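Local coordinates for kinetochore protein Mis16 (Schizosaccharomyces japonicus, PDB 4XYH) that probably recognises histone H4 and the CENP-A chaperone Scm3 independently, as a WD-repeat beta-propeller protein of the centromere, at residues Leu43-Ala48 and Leu407-Pro412; Gln126-Glu131 and Tyr157-Asn162; Gly201-Ser206 and Thr235-Asp240; Val254-Thr259 and Pro283-Ala288; Phe376-His381 and Leu398-Asp403. All blocks are in the same frame, centred on the assembly; numbering follows the deposited sequence.

Interaction 1. Residues Leu43-Ala48 and Leu407-Pro412; sequences LVITEA and LQIWSP
I45 pairs with I409 at the middle of an antiparallel strand pair that closes the beta-propeller. Strand 41-48 comes from near the N terminus and strand 406-412 from near the C terminus. The early strand thus becomes the outermost one of the last four-stranded blade, the "velcro" closure of WD-repeat propellers. Five backbone hydrogen bonds link the pair, among them I45 N to I409 O (2.7 Å) and I409 N to I45 O (2.9 Å). L43, I409 and I45 bury the most surface, and all three lie on one face of the sheet. The two isoleucines sit flank to flank, I45 CB 4.0 Å from I409 CB. Both hold CG1 beside the backbone N (chi1 -61°), and CG2 of I409 is the branch that comes nearest to L43, 4.5 Å from L43 CD2. L96 of strand 87-97 packs on all three residues, and V94 adds to the cover of I45. The other face carries V44, T46, Q408 and W410. T46 and Q408 run side by side in the same direction, with T46 OG1 3.7 Å from Q408 CG. The amide of Q408 is held elsewhere: OE1 by H378 NE2, and NE2 by G380 O. A leucine at Q408 would probably leave both H378 NE2 and G380 O without their amide partner. At the far end of the pair L43 O is met twice, by S411 N in a hydrogen bond of 2.9 Å and by W410 CA in a CA-H...O contact of 3.1 Å.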
# COMPACT_ATOMS: atom_id res chain seq x y z
N LEU A 43 12.96 -1.66 -17.32
CA LEU A 43 13.40 -0.54 -16.50
C LEU A 43 13.67 -0.98 -15.06
O LEU A 43 12.82 -1.60 -14.43
CB LEU A 43 12.35 0.57 -16.50
CG LEU A 43 12.60 1.70 -15.49
CD1 LEU A 43 13.75 2.58 -15.94
CD2 LEU A 43 11.35 2.53 -15.27
N VAL A 44 14.87 -0.69 -14.56
CA VAL A 44 15.14 -0.84 -13.13
C VAL A 44 15.90 0.36 -12.59
O VAL A 44 17.00 0.65 -13.04
CB VAL A 44 15.97 -2.08 -12.79
CG1 VAL A 44 16.24 -2.09 -11.30
CG2 VAL A 44 15.23 -3.33 -13.18
N ILE A 45 15.30 1.04 -11.63
CA ILE A 45 15.93 2.13 -10.90
C ILE A 45 16.04 1.75 -9.43
O ILE A 45 15.05 1.32 -8.83
CB ILE A 45 15.13 3.41 -11.02
CG1 ILE A 45 15.04 3.83 -12.48
CG2 ILE A 45 15.75 4.49 -10.16
CD1 ILE A 45 14.06 4.96 -12.73
N THR A 46 17.23 1.88 -8.86
CA THR A 46 17.44 1.54 -7.45
C THR A 46 17.92 2.75 -6.68
O THR A 46 18.86 3.41 -7.09
CB THR A 46 18.45 0.40 -7.27
OG1 THR A 46 17.97 -0.79 -7.91
CG2 THR A 46 18.64 0.10 -5.80
N GLU A 47 17.28 3.03 -5.56
CA GLU A 47 17.65 4.20 -4.78
C GLU A 47 17.81 3.84 -3.31
O GLU A 47 16.90 3.26 -2.70
CB GLU A 47 16.61 5.30 -4.95
CG GLU A 47 16.90 6.54 -4.12
CD GLU A 47 18.10 7.34 -4.63
OE1 GLU A 47 18.49 7.16 -5.82
OE2 GLU A 47 18.65 8.15 -3.85
N ALA A 48 18.97 4.16 -2.74
CA ALA A 48 19.21 3.94 -1.32
C ALA A 48 18.77 5.18 -0.55
O ALA A 48 19.28 6.26 -0.76
CB ALA A 48 20.67 3.64 -1.04
N LEU A 407 14.54 1.75 -2.20
CA LEU A 407 13.40 1.99 -3.07
C LEU A 407 13.72 1.49 -4.48
O LEU A 407 14.76 1.81 -5.04
CB LEU A 407 13.02 3.47 -3.11
CG LEU A 407 12.05 3.86 -4.23
CD1 LEU A 407 10.70 3.18 -4.04
CD2 LEU A 407 11.87 5.37 -4.34
N GLN A 408 12.83 0.69 -5.05
CA GLN A 408 13.04 0.24 -6.42
C GLN A 408 11.86 0.62 -7.30
O GLN A 408 10.70 0.46 -6.92
CB GLN A 408 13.28 -1.27 -6.48
CG GLN A 408 14.73 -1.65 -6.45
CD GLN A 408 14.96 -3.13 -6.23
OE1 GLN A 408 14.02 -3.95 -6.26
NE2 GLN A 408 16.22 -3.49 -6.00
N ILE A 409 12.20 1.13 -8.48
CA ILE A 409 11.23 1.47 -9.51
C ILE A 409 11.53 0.60 -10.72
O ILE A 409 12.59 0.70 -11.32
CB ILE A 409 11.30 2.96 -9.86
CG1 ILE A 409 10.97 3.78 -8.61
CG2 ILE A 409 10.34 3.30 -11.00
CD1 ILE A 409 11.00 5.28 -8.82
N TRP A 410 10.59 -0.27 -11.07
CA TRP A 410 10.86 -1.27 -12.09
C TRP A 410 9.69 -1.54 -13.02
O TRP A 410 8.53 -1.28 -12.69
CB TRP A 410 11.30 -2.58 -11.44
CG TRP A 410 10.42 -3.02 -10.32
CD1 TRP A 410 10.45 -2.55 -9.02
CD2 TRP A 410 9.39 -4.00 -10.36
NE1 TRP A 410 9.50 -3.20 -8.27
CE2 TRP A 410 8.84 -4.09 -9.06
CE3 TRP A 410 8.88 -4.83 -11.37
CZ2 TRP A 410 7.80 -4.97 -8.75
CZ3 TRP A 410 7.85 -5.70 -11.06
CH2 TRP A 410 7.32 -5.76 -9.76
N SER A 411 10.01 -2.07 -14.19
CA SER A 411 9.02 -2.43 -15.18
C SER A 411 9.38 -3.78 -15.77
O SER A 411 10.45 -3.93 -16.35
CB SER A 411 8.96 -1.39 -16.28
OG SER A 411 8.00 -1.77 -17.24
N PRO A 412 8.50 -4.78 -15.59
CA PRO A 412 8.85 -6.07 -16.21
C PRO A 412 8.86 -5.97 -17.73
O PRO A 412 8.17 -5.13 -18.31
CB PRO A 412 7.76 -7.02 -15.71
CG PRO A 412 6.66 -6.12 -15.23
CD PRO A 412 7.28 -4.85 -14.79

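Interaction 2. Residues Gln126-Glu131 and Tyr157-Asn162; sequences QKIHHE and YIFDLN
Y157 OH donates to E131 OE1 at 2.6 Å and is also hydrogen-bonded to N155 ND2. The carboxylate oxygen is met on its anti side, and the carboxylate and ring planes stand 75° apart. Beside it Y157 turns a ring edge toward the face of H130, with centroids 5.5 Å apart and planes at 69°. Hydrogen bonds from H130 ND1 to G132 O and between H130 NE2 and T149 OG1 hold the imidazole in place. The strands themselves share no backbone bond. Strand 123-130 and strand 156-160 belong to neighbouring blades of the propeller, so the contact is side-chain packing between two sheets. F159 lies at its middle. Its CZ reaches H130 CD2 at 3.6 Å, rim to rim, and H129 O lies in the ring plane at the edge, 3.6 Å from F159 CE2. I128 slides past the same ring. Its CG1 stands beside the backbone N (chi1 -51°) and carries CD1 to L161 CD2 at 3.5 Å, while CG2 lies 3.8 Å from F159 CD2. Beyond them a water 2.6 Å from Q126 OE1 bridges to L161 O, while Q126 NE2 bonds to Y164 O and Q167 O.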
# COMPACT_ATOMS: atom_id res chain seq x y z
N GLN A 126 11.10 17.74 -1.57
CA GLN A 126 10.47 18.41 -0.44
C GLN A 126 10.38 17.49 0.77
O GLN A 126 10.05 16.30 0.66
CB GLN A 126 9.08 18.93 -0.81
CG GLN A 126 8.58 19.98 0.16
CD GLN A 126 7.30 20.68 -0.28
OE1 GLN A 126 6.26 20.04 -0.47
NE2 GLN A 126 7.36 22.00 -0.44
N LYS A 127 10.70 18.05 1.94
CA LYS A 127 10.63 17.31 3.19
C LYS A 127 9.83 18.14 4.15
O LYS A 127 10.10 19.33 4.33
CB LYS A 127 12.02 17.01 3.75
CG LYS A 127 12.93 16.35 2.74
CD LYS A 127 14.07 15.58 3.38
CE LYS A 127 15.12 16.51 3.93
NZ LYS A 127 16.08 15.75 4.80
N ILE A 128 8.83 17.52 4.76
CA ILE A 128 7.98 18.24 5.69
C ILE A 128 8.05 17.58 7.05
O ILE A 128 7.91 16.37 7.15
CB ILE A 128 6.52 18.29 5.21
CG1 ILE A 128 6.46 18.77 3.76
CG2 ILE A 128 5.69 19.15 6.15
CD1 ILE A 128 5.28 18.23 2.97
N HIS A 129 8.26 18.38 8.11
CA HIS A 129 8.30 17.83 9.47
C HIS A 129 7.06 17.01 9.77
O HIS A 129 5.93 17.44 9.51
CB HIS A 129 8.46 18.94 10.51
CG HIS A 129 9.85 19.52 10.56
ND1 HIS A 129 10.37 20.12 11.68
CD2 HIS A 129 10.82 19.58 9.61
CE1 HIS A 129 11.61 20.51 11.43
NE2 HIS A 129 11.90 20.19 10.18
N HIS A 130 7.31 15.82 10.31
CA HIS A 130 6.28 14.84 10.65
C HIS A 130 6.53 14.27 12.06
O HIS A 130 7.67 13.99 12.43
CB HIS A 130 6.28 13.71 9.61
CG HIS A 130 5.16 12.73 9.78
ND1 HIS A 130 5.24 11.64 10.63
CD2 HIS A 130 3.93 12.68 9.21
CE1 HIS A 130 4.11 10.96 10.57
NE2 HIS A 130 3.29 11.57 9.71
N GLU A 131 5.46 14.13 12.84
CA GLU A 131 5.54 13.57 14.20
C GLU A 131 5.52 12.04 14.22
O GLU A 131 4.51 11.41 13.92
CB GLU A 131 4.40 14.09 15.08
CG GLU A 131 4.36 15.59 15.21
CD GLU A 131 3.48 16.07 16.37
OE1 GLU A 131 2.56 15.33 16.81
OE2 GLU A 131 3.72 17.20 16.84
N TYR A 157 -2.63 12.68 10.59
CA TYR A 157 -2.24 14.05 10.27
C TYR A 157 -2.69 14.46 8.87
O TYR A 157 -2.79 13.63 7.95
CB TYR A 157 -0.72 14.24 10.40
CG TYR A 157 -0.21 14.02 11.81
CD1 TYR A 157 -0.29 15.03 12.77
CD2 TYR A 157 0.35 12.80 12.20
CE1 TYR A 157 0.17 14.84 14.06
CE2 TYR A 157 0.81 12.60 13.50
CZ TYR A 157 0.72 13.62 14.42
OH TYR A 157 1.16 13.44 15.69
N ILE A 158 -2.96 15.74 8.70
CA ILE A 158 -3.28 16.28 7.39
C ILE A 158 -2.29 17.36 6.99
O ILE A 158 -1.93 18.23 7.80
CB ILE A 158 -4.69 16.85 7.36
CG1 ILE A 158 -5.69 15.79 7.84
CG2 ILE A 158 -5.00 17.33 5.96
CD1 ILE A 158 -5.89 14.61 6.87
N PHE A 159 -1.84 17.30 5.75
CA PHE A 159 -0.91 18.27 5.18
C PHE A 159 -1.52 18.86 3.93
O PHE A 159 -2.08 18.13 3.12
CB PHE A 159 0.44 17.62 4.84
CG PHE A 159 1.15 16.99 6.01
CD1 PHE A 159 0.75 15.76 6.51
CD2 PHE A 159 2.26 17.62 6.59
CE1 PHE A 159 1.42 15.17 7.57
CE2 PHE A 159 2.93 17.03 7.65
CZ PHE A 159 2.51 15.80 8.13
N ASP A 160 -1.44 20.18 3.76
CA ASP A 160 -1.88 20.82 2.52
C ASP A 160 -0.66 21.36 1.76
O ASP A 160 -0.12 22.41 2.13
CB ASP A 160 -2.87 21.95 2.84
CG ASP A 160 -3.43 22.62 1.59
OD1 ASP A 160 -2.98 22.33 0.45
OD2 ASP A 160 -4.35 23.44 1.75
N LEU A 161 -0.22 20.65 0.71
CA LEU A 161 1.05 20.97 0.04
C LEU A 161 0.99 22.34 -0.65
O LEU A 161 2.02 22.97 -0.91
CB LEU A 161 1.42 19.88 -0.97
CG LEU A 161 1.65 18.47 -0.39
CD1 LEU A 161 2.19 17.46 -1.42
CD2 LEU A 161 2.53 18.53 0.82
N ASN A 162 -0.22 22.79 -0.93
CA ASN A 162 -0.43 24.06 -1.58
C ASN A 162 -0.03 25.29 -0.76
O ASN A 162 0.08 26.38 -1.29
CB ASN A 162 -1.91 24.18 -1.99
CG ASN A 162 -2.17 25.38 -2.84
OD1 ASN A 162 -1.50 25.59 -3.85
ND2 ASN A 162 -3.14 26.19 -2.44
O HOH W 1 4.54 21.30 -1.94

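Interaction 3. Residues Gly201-Ser206 and Thr235-Asp240; sequences GTEDTS and TAVVND
V238 N donates to T202 O at 3.0 Å and ties the start of strand 238-243 to a tight turn. T205 N, inside the turn, also donates to T202 O, from the opposite face of the carbonyl. V238 fills the close-packed part. Its CG1, anti to the backbone N (chi1 -178°), rests 4.1 Å from G201 CA. A side chain at G201 would run into that methyl. V238 CG2 turns the other way and meets T205 O at 3.6 Å and S206 O at 3.8 Å. T205 lays its CG2 against the peptide of A236, 3.5 Å from A236 C. Its OG1 donates to D204 O at 2.6 Å. A glycine in place of T205 would probably open a gap beside the A236 peptide and leave D204 O without its hydroxyl partner. The outer side faces solvent. There E203 and V237 lie alongside each other, pointing the same way, with E203 CG 3.7 Å from V237 CG2. E203 is exposed, as is T235 at the other end. Within the turn D204 OD1 accepts from both S206 N and S206 OG, while T202 OG1 accepts from D204 N in an ST turn. D204 OD2 bonds to H181 ND1. T205, the last residue of the T202-T205 turn, has a positive phi of 75°, consistent with a type I turn plus G1 bulge. The turn joins the second and third strands of a blade and receives the next blade's first strand, and D204 with H181 forms the Asp-His pair characteristic of WD repeats.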
# COMPACT_ATOMS: atom_id res chain seq x y z
N GLY A 201 -7.37 2.67 10.77
CA GLY A 201 -7.44 1.53 11.64
C GLY A 201 -6.04 1.26 12.18
O GLY A 201 -5.06 1.37 11.44
N THR A 202 -5.94 0.95 13.47
CA THR A 202 -4.63 0.76 14.08
C THR A 202 -4.58 -0.46 14.99
O THR A 202 -5.50 -1.27 15.03
CB THR A 202 -4.21 1.97 14.94
OG1 THR A 202 -4.92 1.94 16.19
CG2 THR A 202 -4.46 3.30 14.21
N GLU A 203 -3.49 -0.54 15.75
CA GLU A 203 -3.29 -1.58 16.74
C GLU A 203 -4.27 -1.50 17.92
O GLU A 203 -4.44 -2.47 18.64
CB GLU A 203 -1.82 -1.55 17.23
CG GLU A 203 -0.86 -1.97 16.09
CD GLU A 203 0.61 -1.59 16.29
OE1 GLU A 203 1.04 -1.35 17.45
OE2 GLU A 203 1.34 -1.54 15.27
N ASP A 204 -4.97 -0.38 18.10
CA ASP A 204 -5.94 -0.32 19.20
C ASP A 204 -7.24 -1.03 18.81
O ASP A 204 -8.17 -1.08 19.61
CB ASP A 204 -6.21 1.13 19.65
CG ASP A 204 -6.83 2.02 18.57
OD1 ASP A 204 -7.69 1.55 17.78
OD2 ASP A 204 -6.48 3.21 18.52
N THR A 205 -7.27 -1.59 17.60
CA THR A 205 -8.36 -2.43 17.05
C THR A 205 -9.61 -1.64 16.64
O THR A 205 -10.59 -2.22 16.17
CB THR A 205 -8.82 -3.57 18.04
OG1 THR A 205 -9.78 -3.06 18.97
CG2 THR A 205 -7.63 -4.21 18.80
N SER A 206 -9.59 -0.32 16.80
CA SER A 206 -10.74 0.48 16.36
C SER A 206 -10.57 0.96 14.92
O SER A 206 -9.49 0.85 14.34
CB SER A 206 -10.95 1.69 17.28
OG SER A 206 -9.92 2.65 17.08
N THR A 235 -11.02 -7.70 17.04
CA THR A 235 -10.54 -8.15 18.34
C THR A 235 -9.01 -8.15 18.38
O THR A 235 -8.40 -8.57 19.36
CB THR A 235 -11.10 -9.54 18.68
OG1 THR A 235 -10.68 -10.48 17.69
CG2 THR A 235 -12.63 -9.52 18.71
N ALA A 236 -8.41 -7.64 17.31
CA ALA A 236 -6.96 -7.45 17.26
C ALA A 236 -6.67 -6.34 16.25
O ALA A 236 -7.60 -5.80 15.64
CB ALA A 236 -6.26 -8.74 16.90
N VAL A 237 -5.39 -5.98 16.07
CA VAL A 237 -5.01 -4.86 15.20
C VAL A 237 -5.72 -4.87 13.83
O VAL A 237 -5.84 -5.92 13.19
CB VAL A 237 -3.48 -4.85 14.95
CG1 VAL A 237 -3.00 -6.22 14.53
CG2 VAL A 237 -3.11 -3.84 13.88
N VAL A 238 -6.22 -3.72 13.42
CA VAL A 238 -6.73 -3.54 12.06
C VAL A 238 -5.56 -3.21 11.14
O VAL A 238 -5.00 -2.10 11.20
CB VAL A 238 -7.77 -2.43 11.97
CG1 VAL A 238 -8.31 -2.31 10.53
CG2 VAL A 238 -8.90 -2.67 12.97
N ASN A 239 -5.20 -4.16 10.28
CA ASN A 239 -3.99 -4.05 9.47
C ASN A 239 -4.13 -3.15 8.22
O ASN A 239 -3.15 -2.54 7.78
CB ASN A 239 -3.52 -5.44 9.03
CG ASN A 239 -2.96 -6.25 10.20
OD1 ASN A 239 -2.31 -5.70 11.08
ND2 ASN A 239 -3.21 -7.56 10.21
N ASP A 240 -5.34 -3.09 7.67
CA ASP A 240 -5.53 -2.47 6.36
C ASP A 240 -7.02 -2.23 6.18
O ASP A 240 -7.82 -2.95 6.76
CB ASP A 240 -4.96 -3.36 5.25
CG ASP A 240 -4.74 -2.60 3.93
OD1 ASP A 240 -4.72 -1.35 3.92
OD2 ASP A 240 -4.56 -3.27 2.89

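Interaction 4. Residues Val254-Thr259 and Pro283-Ala288; sequences VSDDCT and PVNGVA
V254 wedges its branched side chain into a hollow walled by V284 and V287. Its CB meets V284 CG1 at 3.5 Å, and its CG1 meets V287 CB at 3.6 Å. The other methyl, CG2, sits between the backbone N and the carbonyl carbon. There it lies over the backbone of the opposite strand, 3.6 Å from V284 O, with G286 C close by. At this place the strand has a classic beta bulge, N285 and G286 both facing A300. V284 is a bump in its turn. Its side chain crosses V254 at about a right angle, and its CG2 enters the bend of the turn, 3.8 Å from C258 O. P283 makes the next ridge. Its CB lies 3.3 Å from D256 OD1, and its CG comes near D256 O. C258 closes in from the side, with SG 3.9 Å from P283 N. One backbone bond joins the two segments: V284 N donates to S255 O at 3.1 Å, from well above the carbonyl plane. C258 N reaches S255 O from the opposite face. A water bridges D256 OD1 and N285 OD1. D256 OD1 also takes a hydrogen bond from N239 ND2, and N285 ND2 bonds to V328 O. D257 OD1 accepts from T259 N and T259 OG1, while its OD2 bonds to H234 ND1. The Asp-bearing type I turn between two strands of one blade, packed against the first strand of the next, is typical of the way neighbouring blades of a WD-repeat propeller meet.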
# COMPACT_ATOMS: atom_id res chain seq x y z
N VAL A 254 -9.52 -5.55 7.28
CA VAL A 254 -8.98 -6.85 7.62
C VAL A 254 -8.08 -6.68 8.84
O VAL A 254 -7.57 -5.58 9.11
CB VAL A 254 -8.19 -7.48 6.44
CG1 VAL A 254 -9.09 -7.71 5.25
CG2 VAL A 254 -7.01 -6.61 6.05
N SER A 255 -7.87 -7.78 9.56
CA SER A 255 -7.30 -7.73 10.91
C SER A 255 -6.46 -8.98 11.25
O SER A 255 -6.63 -10.04 10.65
CB SER A 255 -8.44 -7.57 11.94
OG SER A 255 -8.03 -7.81 13.28
N ASP A 256 -5.58 -8.84 12.24
CA ASP A 256 -4.92 -9.99 12.85
C ASP A 256 -5.94 -11.02 13.41
O ASP A 256 -5.60 -12.19 13.63
CB ASP A 256 -3.98 -9.53 13.97
CG ASP A 256 -2.52 -9.36 13.50
OD1 ASP A 256 -2.28 -9.23 12.29
OD2 ASP A 256 -1.61 -9.34 14.36
N ASP A 257 -7.18 -10.60 13.63
CA ASP A 257 -8.18 -11.50 14.19
C ASP A 257 -8.76 -12.44 13.13
O ASP A 257 -9.75 -13.15 13.40
CB ASP A 257 -9.30 -10.70 14.89
CG ASP A 257 -10.26 -10.00 13.92
OD1 ASP A 257 -10.24 -10.24 12.69
OD2 ASP A 257 -11.08 -9.18 14.44
N CYS A 258 -8.16 -12.40 11.93
CA CYS A 258 -8.48 -13.28 10.79
C CYS A 258 -9.74 -12.94 10.01
O CYS A 258 -10.08 -13.66 9.07
CB CYS A 258 -8.59 -14.75 11.25
SG CYS A 258 -7.10 -15.32 12.03
N THR A 259 -10.45 -11.86 10.36
CA THR A 259 -11.69 -11.56 9.65
C THR A 259 -11.57 -10.53 8.53
O THR A 259 -10.65 -9.70 8.51
CB THR A 259 -12.80 -11.07 10.60
OG1 THR A 259 -12.43 -9.80 11.17
CG2 THR A 259 -13.03 -12.09 11.72
N PRO A 283 -3.60 -14.27 10.55
CA PRO A 283 -3.77 -12.83 10.32
C PRO A 283 -3.88 -12.40 8.85
O PRO A 283 -3.17 -12.90 7.97
CB PRO A 283 -2.51 -12.25 10.96
CG PRO A 283 -2.34 -13.12 12.16
CD PRO A 283 -2.72 -14.52 11.71
N VAL A 284 -4.81 -11.49 8.61
CA VAL A 284 -4.98 -10.92 7.28
C VAL A 284 -4.34 -9.54 7.23
O VAL A 284 -4.75 -8.64 7.96
CB VAL A 284 -6.47 -10.81 6.91
CG1 VAL A 284 -6.61 -10.49 5.44
CG2 VAL A 284 -7.17 -12.13 7.23
N ASN A 285 -3.34 -9.39 6.35
CA ASN A 285 -2.49 -8.19 6.33
C ASN A 285 -2.91 -7.10 5.36
O ASN A 285 -2.61 -5.93 5.60
CB ASN A 285 -1.04 -8.58 6.01
CG ASN A 285 -0.44 -9.44 7.10
OD1 ASN A 285 -0.72 -9.24 8.28
ND2 ASN A 285 0.38 -10.41 6.71
N GLY A 286 -3.56 -7.46 4.27
CA GLY A 286 -3.95 -6.46 3.28
C GLY A 286 -5.25 -6.82 2.59
O GLY A 286 -5.67 -7.99 2.57
N VAL A 287 -5.89 -5.80 2.03
CA VAL A 287 -7.15 -5.97 1.32
C VAL A 287 -7.21 -4.94 0.19
O VAL A 287 -6.71 -3.82 0.33
CB VAL A 287 -8.36 -5.81 2.27
CG1 VAL A 287 -8.30 -4.44 2.96
CG2 VAL A 287 -9.70 -6.02 1.54
N ALA A 288 -7.81 -5.32 -0.93
CA ALA A 288 -7.85 -4.44 -2.08
C ALA A 288 -9.03 -4.77 -3.00
O ALA A 288 -9.22 -5.92 -3.40
CB ALA A 288 -6.54 -4.51 -2.85
O HOH W 2 0.18 -9.54 11.14

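Interaction 5. Residues Phe376-His381 and Leu398-Asp403; sequences FMHGGH and LASLAD
H381 points its imidazole at S400 and brings ND1 close to the methyl of A402. NE2 of H381 and OG of S400 are 2.7 Å apart, in a hydrogen bond that is nearly straight at 168°; either could be the donor. The hydroxyl meets the ring at its edge, near the ring plane. S400 OG also bonds to W410 NE1. This His-Ser-Trp chain is the core of the structural tetrad of a WD repeat, and G380-H381 is the GH pair that commonly opens such a repeat. S400 holds its OG between the backbone N and the carbonyl carbon (chi1 51°), a placing that brings it to the histidine. H381 also packs on strand 398-402: ND1 lies 3.3 Å from A402 CB, and CE1 lies 3.4 Å from S400 O. H378 comes less close, its NE2 4.1 Å from S400 OG. That NE2 is taken by Q408 OE1. ND1 of H378 bonds to Y41 OH, and W410 stacks on the ring. H381 CD2 lies at its edge, in plane, and G380 N sits over the ring centre, 3.6 Å above the plane of H378.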
# COMPACT_ATOMS: atom_id res chain seq x y z
N PHE A 376 4.94 -13.03 -13.12
CA PHE A 376 6.27 -12.42 -12.93
C PHE A 376 6.65 -12.36 -11.46
O PHE A 376 5.83 -12.08 -10.59
CB PHE A 376 6.30 -11.02 -13.52
CG PHE A 376 7.66 -10.39 -13.58
CD1 PHE A 376 8.50 -10.62 -14.66
CD2 PHE A 376 8.09 -9.54 -12.58
CE1 PHE A 376 9.75 -10.03 -14.73
CE2 PHE A 376 9.35 -8.95 -12.64
CZ PHE A 376 10.18 -9.20 -13.72
N MET A 377 7.92 -12.62 -11.19
CA MET A 377 8.45 -12.45 -9.85
C MET A 377 9.58 -11.45 -9.86
O MET A 377 10.54 -11.59 -10.62
CB MET A 377 8.93 -13.77 -9.27
CG MET A 377 9.83 -13.57 -8.04
SD MET A 377 10.19 -15.13 -7.24
CE MET A 377 8.54 -15.81 -7.09
N HIS A 378 9.46 -10.45 -9.00
CA HIS A 378 10.52 -9.48 -8.82
C HIS A 378 11.42 -9.89 -7.65
O HIS A 378 10.97 -9.92 -6.50
CB HIS A 378 9.91 -8.10 -8.62
CG HIS A 378 10.88 -7.07 -8.19
ND1 HIS A 378 11.86 -6.57 -9.02
CD2 HIS A 378 11.02 -6.40 -7.01
CE1 HIS A 378 12.56 -5.66 -8.38
NE2 HIS A 378 12.07 -5.53 -7.16
N GLY A 379 12.67 -10.23 -7.95
CA GLY A 379 13.62 -10.67 -6.94
C GLY A 379 14.67 -9.64 -6.55
O GLY A 379 15.70 -9.98 -5.97
N GLY A 380 14.41 -8.37 -6.85
CA GLY A 380 15.38 -7.31 -6.59
C GLY A 380 15.55 -6.84 -5.15
O GLY A 380 16.52 -6.15 -4.83
N HIS A 381 14.62 -7.20 -4.26
CA HIS A 381 14.75 -6.77 -2.87
C HIS A 381 15.47 -7.82 -2.04
O HIS A 381 15.26 -9.02 -2.21
CB HIS A 381 13.39 -6.46 -2.26
CG HIS A 381 12.78 -5.21 -2.80
ND1 HIS A 381 13.29 -3.95 -2.53
CD2 HIS A 381 11.72 -5.01 -3.62
CE1 HIS A 381 12.55 -3.04 -3.14
NE2 HIS A 381 11.59 -3.65 -3.81
N LEU A 398 6.19 -0.07 -11.57
CA LEU A 398 5.90 -0.23 -10.15
C LEU A 398 6.98 0.38 -9.29
O LEU A 398 8.14 0.45 -9.69
CB LEU A 398 5.73 -1.71 -9.78
CG LEU A 398 4.48 -2.29 -10.45
CD1 LEU A 398 4.82 -2.97 -11.79
CD2 LEU A 398 3.73 -3.21 -9.55
N ALA A 399 6.58 0.85 -8.11
CA ALA A 399 7.52 1.24 -7.09
C ALA A 399 7.37 0.27 -5.92
O ALA A 399 6.24 -0.09 -5.56
CB ALA A 399 7.27 2.69 -6.64
N SER A 400 8.48 -0.16 -5.34
CA SER A 400 8.43 -1.02 -4.16
C SER A 400 9.55 -0.68 -3.18
O SER A 400 10.64 -0.28 -3.58
CB SER A 400 8.51 -2.51 -4.56
OG SER A 400 9.59 -2.77 -5.44
N LEU A 401 9.24 -0.83 -1.90
CA LEU A 401 10.13 -0.51 -0.79
C LEU A 401 10.42 -1.73 0.05
O LEU A 401 9.55 -2.56 0.25
CB LEU A 401 9.51 0.53 0.14
CG LEU A 401 9.35 1.99 -0.24
CD1 LEU A 401 8.39 2.59 0.77
CD2 LEU A 401 10.70 2.67 -0.21
N ALA A 402 11.64 -1.81 0.57
CA ALA A 402 11.99 -2.89 1.47
C ALA A 402 12.61 -2.30 2.74
O ALA A 402 12.96 -1.12 2.77
CB ALA A 402 12.94 -3.87 0.80
N ASP A 403 12.74 -3.14 3.77
CA ASP A 403 13.18 -2.72 5.11
C ASP A 403 14.62 -2.23 5.19
O ASP A 403 15.01 -1.61 6.17
CB ASP A 403 13.01 -3.87 6.11
CG ASP A 403 11.55 -4.09 6.48
OD1 ASP A 403 10.76 -3.14 6.31
OD2 ASP A 403 11.19 -5.19 6.95

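In the fold
All five contacts belong to one closed ring of blades. Interactions 1 and 5 meet at the last blade, through adjacent strands 398-402 and 406-412; strand 374-378 belongs to the blade before. Their centres are 8 Å apart, and Q408 bonds to both H378 and the backbone of S400. Interactions 3 and 4, 9 Å between centres, are two successive contacts between neighbouring blades, where N239 ND2 bonds to D256 OD1 and V237 O to S255 OG. They lie across the chain's centre from interaction 1, 32 Å and 28 Å from it between centres. Interaction 2 stands apart, about 10 Å from interaction 3 at the nearest atoms. Along the chain interaction 1 encloses the other four.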